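PDB 4ECM: glucose-1-phosphate thymidylyltransferase from Bacillus anthracis, which catalyses the transfer of a thymidylyl group from dTTP to glucose-1-phosphate, giving dTDP-glucose and pyrophosphate, the entry step of dTDP-L-rhamnose biosynthesis. Local coordinates for residues Y196-I206 and I219-R229. Numbering follows the deposited sequence.
Sequences YLYDSKVFSYI and ITDINNWYLKR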
loop_
_atom_site.group_PDB
_atom_site.type_symbol
_atom_site.label_atom_id
_atom_site.label_comp_id
_atom_site.label_asym_id
_atom_site.label_seq_id
_atom_site.Cartn_x
_atom_site.Cartn_y
_atom_site.Cartn_z
ATOM N N TYR A 196 25.087 -18.239 5.193
ATOM C CA TYR A 196 25.354 -19.170 6.276
ATOM C C TYR A 196 24.642 -20.510 6.074
ATOM O O TYR A 196 23.484 -20.560 5.648
ATOM C CB TYR A 196 24.870 -18.551 7.596
ATOM C CG TYR A 196 25.358 -17.139 7.809
ATOM C CD1 TYR A 196 26.673 -16.881 8.163
ATOM C CD2 TYR A 196 24.506 -16.061 7.658
ATOM C CE1 TYR A 196 27.124 -15.585 8.343
ATOM C CE2 TYR A 196 24.951 -14.760 7.848
ATOM C CZ TYR A 196 26.253 -14.530 8.187
ATOM O OH TYR A 196 26.690 -13.236 8.359
ATOM N N LEU A 197 25.344 -21.598 6.373
ATOM C CA LEU A 197 24.751 -22.912 6.283
ATOM C C LEU A 197 24.760 -23.472 7.694
ATOM O O LEU A 197 25.832 -23.582 8.304
ATOM C CB LEU A 197 25.480 -23.813 5.282
ATOM C CG LEU A 197 25.543 -23.297 3.828
ATOM C CD1 LEU A 197 26.700 -22.302 3.640
ATOM C CD2 LEU A 197 25.698 -24.412 2.837
ATOM N N TYR A 198 23.566 -23.785 8.219
ATOM C CA TYR A 198 23.402 -24.277 9.609
ATOM C C TYR A 198 22.562 -25.547 9.752
ATOM O O TYR A 198 21.706 -25.842 8.910
ATOM C CB TYR A 198 22.690 -23.235 10.481
ATOM C CG TYR A 198 23.386 -21.908 10.668
ATOM C CD1 TYR A 198 24.666 -21.846 11.196
ATOM C CD2 TYR A 198 22.732 -20.718 10.401
ATOM C CE1 TYR A 198 25.310 -20.640 11.394
ATOM C CE2 TYR A 198 23.368 -19.477 10.610
ATOM C CZ TYR A 198 24.663 -19.454 11.104
ATOM O OH TYR A 198 25.321 -18.262 11.318
ATOM N N ASP A 199 22.825 -26.303 10.824
ATOM C CA ASP A 199 21.970 -27.417 11.170
ATOM C C ASP A 199 20.938 -26.839 12.149
ATOM O O ASP A 199 21.040 -25.682 12.559
ATOM C CB ASP A 199 22.730 -28.635 11.731
ATOM C CG ASP A 199 23.434 -28.372 13.059
ATOM O OD1 ASP A 199 23.242 -27.310 13.673
ATOM O OD2 ASP A 199 24.189 -29.272 13.491
ATOM N N SER A 200 19.952 -27.637 12.532
ATOM C CA SER A 200 18.864 -27.142 13.377
ATOM C C SER A 200 19.267 -26.777 14.813
ATOM O O SER A 200 18.453 -26.227 15.548
ATOM C CB SER A 200 17.727 -28.164 13.413
ATOM O OG SER A 200 18.168 -29.354 14.034
ATOM N N LYS A 201 20.506 -27.041 15.205
ATOM C CA LYS A 201 20.941 -26.728 16.559
ATOM C C LYS A 201 21.109 -25.235 16.793
ATOM O O LYS A 201 21.170 -24.790 17.938
ATOM C CB LYS A 201 22.245 -27.459 16.900
ATOM C CG LYS A 201 22.089 -28.988 16.935
ATOM C CD LYS A 201 23.328 -29.686 17.513
ATOM C CE LYS A 201 23.118 -31.216 17.617
ATOM N NZ LYS A 201 24.365 -31.958 18.029
ATOM N N VAL A 202 21.155 -24.451 15.716
ATOM C CA VAL A 202 21.349 -23.019 15.849
ATOM C C VAL A 202 20.247 -22.361 16.696
ATOM O O VAL A 202 20.515 -21.416 17.457
ATOM C CB VAL A 202 21.460 -22.332 14.472
ATOM C CG1 VAL A 202 20.181 -22.524 13.657
ATOM C CG2 VAL A 202 21.797 -20.833 14.623
ATOM N N PHE A 203 19.026 -22.879 16.600
ATOM C CA PHE A 203 17.891 -22.285 17.316
ATOM C C PHE A 203 17.984 -22.406 18.826
ATOM O O PHE A 203 17.636 -21.458 19.544
ATOM C CB PHE A 203 16.553 -22.835 16.790
ATOM C CG PHE A 203 16.375 -22.626 15.321
ATOM C CD1 PHE A 203 16.247 -21.343 14.806
ATOM C CD2 PHE A 203 16.372 -23.695 14.450
ATOM C CE1 PHE A 203 16.124 -21.136 13.439
ATOM C CE2 PHE A 203 16.238 -23.495 13.090
ATOM C CZ PHE A 203 16.114 -22.206 12.585
ATOM N N SER A 204 18.445 -23.554 19.312
ATOM C CA SER A 204 18.610 -23.746 20.751
ATOM C C SER A 204 19.660 -22.764 21.297
ATOM O O SER A 204 19.542 -22.282 22.423
ATOM C CB SER A 204 19.014 -25.181 21.056
ATOM O OG SER A 204 20.228 -25.473 20.393
ATOM N N TYR A 205 20.678 -22.459 20.500
ATOM C CA TYR A 205 21.673 -21.495 20.933
ATOM C C TYR A 205 21.167 -20.053 20.813
ATOM O O TYR A 205 21.509 -19.217 21.656
ATOM C CB TYR A 205 23.006 -21.624 20.193
ATOM C CG TYR A 205 24.015 -20.632 20.750
ATOM C CD1 TYR A 205 24.686 -20.893 21.949
ATOM C CD2 TYR A 205 24.256 -19.413 20.116
ATOM C CE1 TYR A 205 25.597 -19.973 22.488
ATOM C CE2 TYR A 205 25.165 -18.486 20.645
ATOM C CZ TYR A 205 25.832 -18.774 21.829
ATOM O OH TYR A 205 26.733 -17.866 22.356
ATOM N N ILE A 206 20.379 -19.741 19.779
ATOM C CA ILE A 206 19.854 -18.375 19.642
ATOM C C ILE A 206 19.093 -17.974 20.910
ATOM O O ILE A 206 19.045 -16.795 21.250
ATOM C CB ILE A 206 18.939 -18.180 18.412
ATOM C CG1 ILE A 206 19.747 -18.239 17.119
ATOM C CG2 ILE A 206 18.232 -16.808 18.466
ATOM C CD1 ILE A 206 18.917 -18.035 15.892
ATOM N N ILE A 219 25.184 -12.487 14.676
ATOM C CA ILE A 219 25.388 -13.737 13.944
ATOM C C ILE A 219 26.815 -14.258 14.185
ATOM O O ILE A 219 27.045 -15.477 14.201
ATOM C CB ILE A 219 25.101 -13.604 12.410
ATOM C CG1 ILE A 219 24.822 -14.973 11.793
ATOM C CG2 ILE A 219 26.239 -12.935 11.691
ATOM C CD1 ILE A 219 23.535 -15.657 12.337
ATOM N N THR A 220 27.765 -13.348 14.389
ATOM C CA THR A 220 29.151 -13.754 14.676
ATOM C C THR A 220 29.218 -14.619 15.968
ATOM O O THR A 220 29.969 -15.600 16.027
ATOM C CB THR A 220 30.093 -12.543 14.742
ATOM O OG1 THR A 220 30.267 -12.011 13.419
ATOM C CG2 THR A 220 31.458 -12.938 15.311
ATOM N N ASP A 221 28.411 -14.282 16.972
ATOM C CA ASP A 221 28.374 -15.086 18.215
ATOM C C ASP A 221 27.942 -16.525 17.933
ATOM O O ASP A 221 28.485 -17.479 18.513
ATOM C CB ASP A 221 27.448 -14.451 19.244
ATOM C CG ASP A 221 27.921 -13.079 19.680
ATOM O OD1 ASP A 221 29.140 -12.792 19.561
ATOM O OD2 ASP A 221 27.079 -12.286 20.146
ATOM N N ILE A 222 26.971 -16.678 17.043
ATOM C CA ILE A 222 26.493 -17.993 16.640
ATOM C C ILE A 222 27.601 -18.757 15.924
ATOM O O ILE A 222 27.849 -19.936 16.205
ATOM C CB ILE A 222 25.285 -17.878 15.701
ATOM C CG1 ILE A 222 24.059 -17.401 16.470
ATOM C CG2 ILE A 222 24.990 -19.219 15.013
ATOM C CD1 ILE A 222 22.881 -17.033 15.548
ATOM N N ASN A 223 28.270 -18.088 14.991
ATOM C CA ASN A 223 29.361 -18.729 14.261
ATOM C C ASN A 223 30.499 -19.150 15.208
ATOM O O ASN A 223 31.051 -20.244 15.059
ATOM C CB ASN A 223 29.808 -17.846 13.097
ATOM C CG ASN A 223 28.695 -17.662 12.077
ATOM O OD1 ASN A 223 27.865 -18.559 11.919
ATOM N ND2 ASN A 223 28.660 -16.510 11.385
ATOM N N ASN A 224 30.808 -18.319 16.201
ATOM C CA ASN A 224 31.837 -18.670 17.187
ATOM C C ASN A 224 31.409 -19.852 18.096
ATOM O O ASN A 224 32.250 -20.645 18.513
ATOM C CB ASN A 224 32.253 -17.446 18.030
ATOM C CG ASN A 224 33.255 -16.532 17.307
ATOM O OD1 ASN A 224 34.124 -17.012 16.588
ATOM N ND2 ASN A 224 33.157 -15.220 17.540
ATOM N N TRP A 225 30.111 -19.961 18.399
ATOM C CA TRP A 225 29.583 -21.069 19.215
ATOM C C TRP A 225 29.843 -22.378 18.486
ATOM O O TRP A 225 30.391 -23.323 19.057
ATOM C CB TRP A 225 28.078 -20.870 19.513
ATOM C CG TRP A 225 27.402 -22.039 20.191
ATOM C CD1 TRP A 225 27.558 -22.442 21.490
ATOM C CD2 TRP A 225 26.431 -22.942 19.604
ATOM N NE1 TRP A 225 26.773 -23.541 21.739
ATOM C CE2 TRP A 225 26.070 -23.871 20.606
ATOM C CE3 TRP A 225 25.841 -23.057 18.327
ATOM C CZ2 TRP A 225 25.135 -24.908 20.378
ATOM C CZ3 TRP A 225 24.922 -24.085 18.100
ATOM C CH2 TRP A 225 24.587 -25.004 19.125
ATOM N N TYR A 226 29.469 -22.436 17.212
ATOM C CA TYR A 226 29.756 -23.628 16.407
ATOM C C TYR A 226 31.261 -23.894 16.307
ATOM O O TYR A 226 31.690 -25.044 16.323
ATOM C CB TYR A 226 29.219 -23.485 15.001
ATOM C CG TYR A 226 27.750 -23.785 14.788
ATOM C CD1 TYR A 226 27.294 -25.101 14.722
ATOM C CD2 TYR A 226 26.841 -22.768 14.550
ATOM C CE1 TYR A 226 25.964 -25.390 14.463
ATOM C CE2 TYR A 226 25.500 -23.044 14.285
ATOM C CZ TYR A 226 25.068 -24.354 14.242
ATOM O OH TYR A 226 23.742 -24.631 13.962
ATOM N N LEU A 227 32.044 -22.816 16.185
ATOM C CA LEU A 227 33.500 -22.908 16.082
ATOM C C LEU A 227 34.109 -23.550 17.337
ATOM O O LEU A 227 34.871 -24.501 17.227
ATOM C CB LEU A 227 34.117 -21.531 15.821
ATOM C CG LEU A 227 35.644 -21.463 15.719
ATOM C CD1 LEU A 227 36.168 -22.421 14.640
ATOM C CD2 LEU A 227 36.074 -20.027 15.442
ATOM N N LYS A 228 33.760 -23.038 18.514
ATOM C CA LYS A 228 34.243 -23.607 19.780
ATOM C C LYS A 228 33.826 -25.056 19.939
ATOM O O LYS A 228 34.491 -25.813 20.625
ATOM C CB LYS A 228 33.728 -22.831 20.987
ATOM C CG LYS A 228 34.305 -21.436 21.134
ATOM C CD LYS A 228 33.924 -20.856 22.490
ATOM C CE LYS A 228 34.544 -19.480 22.713
ATOM N NZ LYS A 228 34.348 -19.019 24.131
ATOM N N ARG A 229 32.706 -25.442 19.330
ATOM C CA ARG A 229 32.279 -26.833 19.405
ATOM C C ARG A 229 33.061 -27.697 18.403
ATOM O O ARG A 229 32.920 -28.910 18.391
ATOM C CB ARG A 229 30.769 -26.962 19.213
ATOM C CG ARG A 229 29.930 -26.404 20.387
ATOM C CD ARG A 229 28.399 -26.552 20.148
ATOM N NE ARG A 229 28.062 -27.931 19.774
ATOM C CZ ARG A 229 27.442 -28.315 18.652
ATOM N NH1 ARG A 229 27.248 -29.615 18.431
ATOM N NH2 ARG A 229 26.984 -27.433 17.767
HETATM O O HOH W 1 25.946 -28.923 15.353
HETATM O O HOH W 2 29.696 -17.365 20.961
#
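Tyr198 and Tyr226 lie at the buried heart of this contact, their planes nearly parallel but slid apart, so that CD1 of Tyr198 meets CE2 of Tyr226 at 3.4 Å with little overlap of the rings. Each phenol reaches over to a polar group of the other segment. Tyr198 OH donates to Asn223 OD1 at 2.6 Å, the amide oxygen lying at the ring edge, while Tyr226 OH donates to Asp199 OD1 at 2.7 Å on the anti side, 30° out of the carboxylate plane. Asp199 OD1 also accepts a capping bond from Lys201 N, which comes from above the opposite face, so one buried oxygen ties the turn before helix 202-206 to helix 219-228. Around these bonds the packing is apolar: Ile219 CG1 sits over one face of Tyr196, a CH-pi contact, and Val202 CG2 rests 3.6 Å from Ile222 CG2.

The outer side is built differently. With CG anti to the backbone N in both Tyr205 (chi1 -177°) and Trp225, the two rings form an offset stack, the phenol centroid 3.8 Å from that of the five-membered ring, and Tyr205 CB sits over the centre of the six-membered ring, a CH-pi contact. Arg229 CD lies over the other face of the indole. Beyond, the contact loosens into charge and water: Lys201 and Arg229 share a salt-bridge partner in Glu151, which probably offsets their like charges, and water 1 links Asp199 OD2 to Arg229 NH2.

The short helix 202-206 and helix 219-228 run at 119° to each other, beside the end of strand 190-198. Thr220 touches the bound dTDP-glucose, Tyr198 and Tyr226 rest on Ala153 of strand 153-159, Val202 meets Met126 of strand 125-130, and helix 110-115 packs against Ile206, Ile219 and Ile222.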